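Local structure of endo-1,3-beta-glucanase (Streptomyces sioyaensis, 3DGT) at residues A128-R131 against Q135-P138; T36-G41 against R84-R89. The protein probably hydrolyses internal bonds of 1,3-beta-glucan, this chain being the family 16 catalytic domain of a longer protein. All coordinates share one frame; numbering follows the deposited sequence.

Interaction 1: residues A128-R131 against Q135-P138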
# COMPACT_ATOMS: atom_id res chain seq x y z
N ALA A 128 -6.13 -0.01 -12.71
CA ALA A 128 -5.29 0.26 -13.88
C ALA A 128 -5.65 1.55 -14.66
O ALA A 128 -4.74 2.27 -15.08
CB ALA A 128 -5.28 -0.95 -14.82
N PRO A 129 -6.96 1.85 -14.86
CA PRO A 129 -7.26 3.09 -15.59
C PRO A 129 -6.76 4.39 -14.96
O PRO A 129 -6.76 5.42 -15.63
CB PRO A 129 -8.79 3.08 -15.69
CG PRO A 129 -9.14 1.60 -15.62
CD PRO A 129 -8.19 1.08 -14.58
N PHE A 130 -6.33 4.35 -13.69
CA PHE A 130 -5.75 5.54 -13.07
C PHE A 130 -4.42 5.92 -13.72
O PHE A 130 -4.10 7.11 -13.86
CB PHE A 130 -5.55 5.30 -11.56
CG PHE A 130 -5.07 6.51 -10.80
CD1 PHE A 130 -3.71 6.77 -10.64
CD2 PHE A 130 -5.99 7.37 -10.20
CE1 PHE A 130 -3.28 7.89 -9.92
CE2 PHE A 130 -5.55 8.49 -9.47
CZ PHE A 130 -4.19 8.73 -9.33
N ARG A 131 -3.64 4.93 -14.12
CA ARG A 131 -2.31 5.21 -14.67
C ARG A 131 -2.42 5.97 -15.98
O ARG A 131 -3.13 5.55 -16.89
CB ARG A 131 -1.52 3.92 -14.86
CG ARG A 131 -0.12 4.15 -15.44
CD ARG A 131 0.76 2.92 -15.28
NE ARG A 131 1.15 2.70 -13.89
CZ ARG A 131 1.86 1.66 -13.47
NH1 ARG A 131 2.27 0.73 -14.32
NH2 ARG A 131 2.16 1.55 -12.19
N GLN A 135 -7.08 11.17 -12.67
CA GLN A 135 -8.22 12.05 -12.41
C GLN A 135 -9.52 11.31 -12.13
O GLN A 135 -10.60 11.91 -12.14
CB GLN A 135 -8.43 13.00 -13.59
CG GLN A 135 -7.21 13.86 -13.94
CD GLN A 135 -6.88 14.92 -12.91
OE1 GLN A 135 -7.66 15.19 -11.99
NE2 GLN A 135 -5.71 15.54 -13.06
N ASN A 136 -9.41 10.00 -11.88
CA ASN A 136 -10.58 9.14 -11.73
C ASN A 136 -10.68 8.44 -10.37
O ASN A 136 -11.27 7.37 -10.26
CB ASN A 136 -10.68 8.14 -12.90
CG ASN A 136 -9.36 7.42 -13.17
OD1 ASN A 136 -8.41 7.53 -12.42
ND2 ASN A 136 -9.32 6.67 -14.27
N TRP A 137 -10.13 9.08 -9.34
CA TRP A 137 -10.29 8.62 -7.95
C TRP A 137 -11.55 9.24 -7.34
O TRP A 137 -11.80 10.42 -7.53
CB TRP A 137 -9.07 9.05 -7.12
CG TRP A 137 -8.99 8.40 -5.76
CD1 TRP A 137 -8.31 7.26 -5.44
CD2 TRP A 137 -9.64 8.84 -4.55
NE1 TRP A 137 -8.48 6.97 -4.11
CE2 TRP A 137 -9.30 7.91 -3.54
CE3 TRP A 137 -10.48 9.92 -4.23
CZ2 TRP A 137 -9.76 8.04 -2.22
CZ3 TRP A 137 -10.93 10.04 -2.93
CH2 TRP A 137 -10.58 9.10 -1.94
N PRO A 138 -12.32 8.45 -6.54
CA PRO A 138 -12.13 7.06 -6.14
C PRO A 138 -12.84 6.05 -7.02
O PRO A 138 -12.77 4.86 -6.74
CB PRO A 138 -12.76 7.05 -4.75
CG PRO A 138 -13.96 7.96 -4.92
CD PRO A 138 -13.51 9.03 -5.88
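Asn136 and Pro129 are joined by the one hydrogen bond between residues 128-131 and 135-138, two parts of the loop that links strand 119-127 to strand 142-144 of the family 16 beta-sandwich. Asn136 ND2 donates to Pro129 O at 3.2 Å, with a fairly straight N-H...O angle of 161°. The acceptor lies near the plane of the amide, whereas the donor sits well above the carbonyl plane, not on a lone pair. The segment 128-130 offers this carbonyl from a single 3-10 turn, closed by Arg131 N to Ala128 O at 3.0 Å.

The remaining contacts involve no conventional hydrogen bond across the loop. With CG anti to the backbone N (chi1 -175°), the Phe130 ring reaches out beside the Asn136 amide, and the two planes are 30° apart. Asn136 OD1 approaches Phe130 CD2 obliquely, at 3.3 Å, and is 3.4 Å from Phe130 CA. Farther along the ring, Phe130 CE2 packs at 4.3 Å against Trp137 CB. The indole itself turns off to other neighbours: Pro138 CB, after a cis peptide, lies over one face, and Trp137 NE1 bonds to Glu142.

Cutting Asn136 back to alanine removes the only donor these two segments give Pro129 O and would probably open a gap beside Phe130 CD2, leaving the two limbs of the loop less firmly joined. The amide is thus used unequally: its nitrogen ties the loop to itself, while its oxygen, buried against carbon and without a modelled hydrogen-bond partner, probably gains only weak electrostatic compensation from the ring and CA hydrogens.

Interaction 2: residues T36-G41 against R84-R89; sequences TSYPGG and RIETTR
Tyr38 meets Arg84 and Glu86 through its phenol oxygen, pinning the loop after strand 30-32 to strand 80-87 of the family 16 beta-sandwich, or jelly roll. The hydroxyl both accepts and donates. As acceptor it takes Arg84 NH2 at 2.9 Å, with an N-H...O angle of 159° and Tyr38 OH lying near the guanidinium plane, which stands almost perpendicular to the ring (89°). As donor it faces Glu86 OE2 at 2.5 Å, near the ring plane; that oxygen is crowded by another atom of the model, so the exact length is doubtful. Arg84 reaches the phenol with its chain stretched out from CG to NE, a trans first torsion (chi1 -179°) continuing the same extended line.

Both charged groups are also held from outside the two segments: Arg84 NE by a salt bridge to Asp33, Glu86 OE1 by one to Arg131. All three side chains are buried, and Tyr134 stacks on the Tyr38 ring while Trp45 meets it edge-to-face.

On the loop side, residues Tyr38 to Gly41 form a type II turn. Its carbonyl, Tyr38 O, accepts twice, from Gly41 N at 3.0 Å and from Ser37 OG at 2.8 Å, the two donors arriving on opposite faces of the carbonyl plane.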
# COMPACT_ATOMS: atom_id res chain seq x y z
N THR A 36 6.56 15.70 -6.17
CA THR A 36 5.43 15.94 -5.29
C THR A 36 4.09 15.58 -5.93
O THR A 36 3.04 15.82 -5.33
CB THR A 36 5.38 17.42 -4.84
OG1 THR A 36 5.27 18.25 -6.00
CG2 THR A 36 6.66 17.81 -4.05
N SER A 37 4.11 15.00 -7.13
CA SER A 37 2.88 14.58 -7.80
C SER A 37 3.19 13.69 -8.99
O SER A 37 4.31 13.67 -9.50
CB SER A 37 2.10 15.80 -8.29
OG SER A 37 2.74 16.39 -9.42
N TYR A 38 2.16 12.98 -9.45
CA TYR A 38 2.22 12.38 -10.77
C TYR A 38 2.38 13.50 -11.79
O TYR A 38 2.02 14.64 -11.50
CB TYR A 38 0.93 11.64 -11.07
CG TYR A 38 0.76 10.34 -10.32
CD1 TYR A 38 1.52 9.22 -10.64
CD2 TYR A 38 -0.20 10.23 -9.30
CE1 TYR A 38 1.35 8.03 -9.95
CE2 TYR A 38 -0.37 9.04 -8.61
CZ TYR A 38 0.40 7.95 -8.95
OH TYR A 38 0.23 6.77 -8.27
N PRO A 39 2.90 13.18 -12.98
CA PRO A 39 3.01 14.19 -14.03
C PRO A 39 1.60 14.54 -14.51
O PRO A 39 1.00 13.78 -15.25
CB PRO A 39 3.80 13.48 -15.13
CG PRO A 39 3.60 12.03 -14.89
CD PRO A 39 3.43 11.87 -13.42
N GLY A 40 1.08 15.67 -14.04
CA GLY A 40 -0.29 16.05 -14.36
C GLY A 40 -1.30 15.51 -13.36
O GLY A 40 -2.51 15.51 -13.64
N GLY A 41 -0.82 15.06 -12.20
CA GLY A 41 -1.71 14.61 -11.12
C GLY A 41 -1.93 15.67 -10.04
O GLY A 41 -1.39 16.77 -10.13
N ARG A 84 8.43 5.97 -3.29
CA ARG A 84 7.10 5.54 -3.75
C ARG A 84 7.29 4.80 -5.05
O ARG A 84 7.60 5.42 -6.08
CB ARG A 84 6.18 6.75 -3.95
CG ARG A 84 4.76 6.40 -4.41
CD ARG A 84 3.92 7.67 -4.50
NE ARG A 84 2.66 7.46 -5.21
CZ ARG A 84 1.46 7.86 -4.77
NH1 ARG A 84 1.34 8.50 -3.61
NH2 ARG A 84 0.38 7.63 -5.50
N ILE A 85 7.15 3.48 -5.01
CA ILE A 85 7.34 2.66 -6.20
C ILE A 85 6.06 1.93 -6.55
O ILE A 85 5.27 1.60 -5.66
CB ILE A 85 8.53 1.69 -6.08
CG1 ILE A 85 8.33 0.66 -4.96
CG2 ILE A 85 9.83 2.48 -5.89
CD1 ILE A 85 9.42 -0.42 -4.96
N GLU A 86 5.83 1.72 -7.85
CA GLU A 86 4.65 1.00 -8.34
C GLU A 86 5.05 -0.13 -9.27
O GLU A 86 6.06 -0.04 -9.98
CB GLU A 86 3.72 1.92 -9.13
CG GLU A 86 3.46 3.26 -8.47
CD GLU A 86 2.43 4.10 -9.20
OE1 GLU A 86 1.88 3.67 -10.24
OE2 GLU A 86 2.17 5.20 -8.72
N THR A 87 4.25 -1.18 -9.31
CA THR A 87 4.55 -2.25 -10.25
C THR A 87 4.44 -1.73 -11.67
O THR A 87 3.56 -0.91 -12.00
CB THR A 87 3.63 -3.48 -10.06
OG1 THR A 87 2.25 -3.08 -10.07
CG2 THR A 87 3.96 -4.20 -8.75
N THR A 88 5.35 -2.18 -12.52
CA THR A 88 5.22 -1.93 -13.95
C THR A 88 3.91 -2.55 -14.45
O THR A 88 3.23 -1.98 -15.30
CB THR A 88 6.40 -2.51 -14.72
OG1 THR A 88 6.61 -3.85 -14.30
CG2 THR A 88 7.66 -1.73 -14.41
N ARG A 89 3.58 -3.73 -13.91
CA ARG A 89 2.35 -4.43 -14.27
C ARG A 89 1.10 -3.77 -13.68
O ARG A 89 1.09 -3.30 -12.54
CB ARG A 89 2.45 -5.88 -13.82
CG ARG A 89 3.42 -6.70 -14.63
CD ARG A 89 3.55 -8.11 -14.09
NE ARG A 89 2.31 -8.87 -14.27
CZ ARG A 89 2.15 -10.12 -13.84
NH1 ARG A 89 3.14 -10.77 -13.22
NH2 ARG A 89 0.99 -10.73 -14.06

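Overall arrangement
Interactions 1 and 2 are separate in sequence, since 36-41 and 84-89 both precede 128-131, yet their centres lie about 11 Å apart and they touch directly. Arg131 is the main bridge: the salt bridge that holds Glu86 OE1 from outside interaction 2 measures 2.9 Å to Arg131 NH2, which lies 2.8 Å from Thr87 O, a probable hydrogen bond. The Phe130 ring also meets that of Tyr38, with planes about 65° apart, while Gln135 NE2 to Gly40 O, 3.3 Å, is a weak contact. Both interactions are remote from the magnesium site of Asp16, Gly66 and Asp269. The Glu-Leu-Asp-Ile-Met-Glu run starting at Glu142 matches the family 16 signature, so interaction 1 probably lies near the substrate cleft.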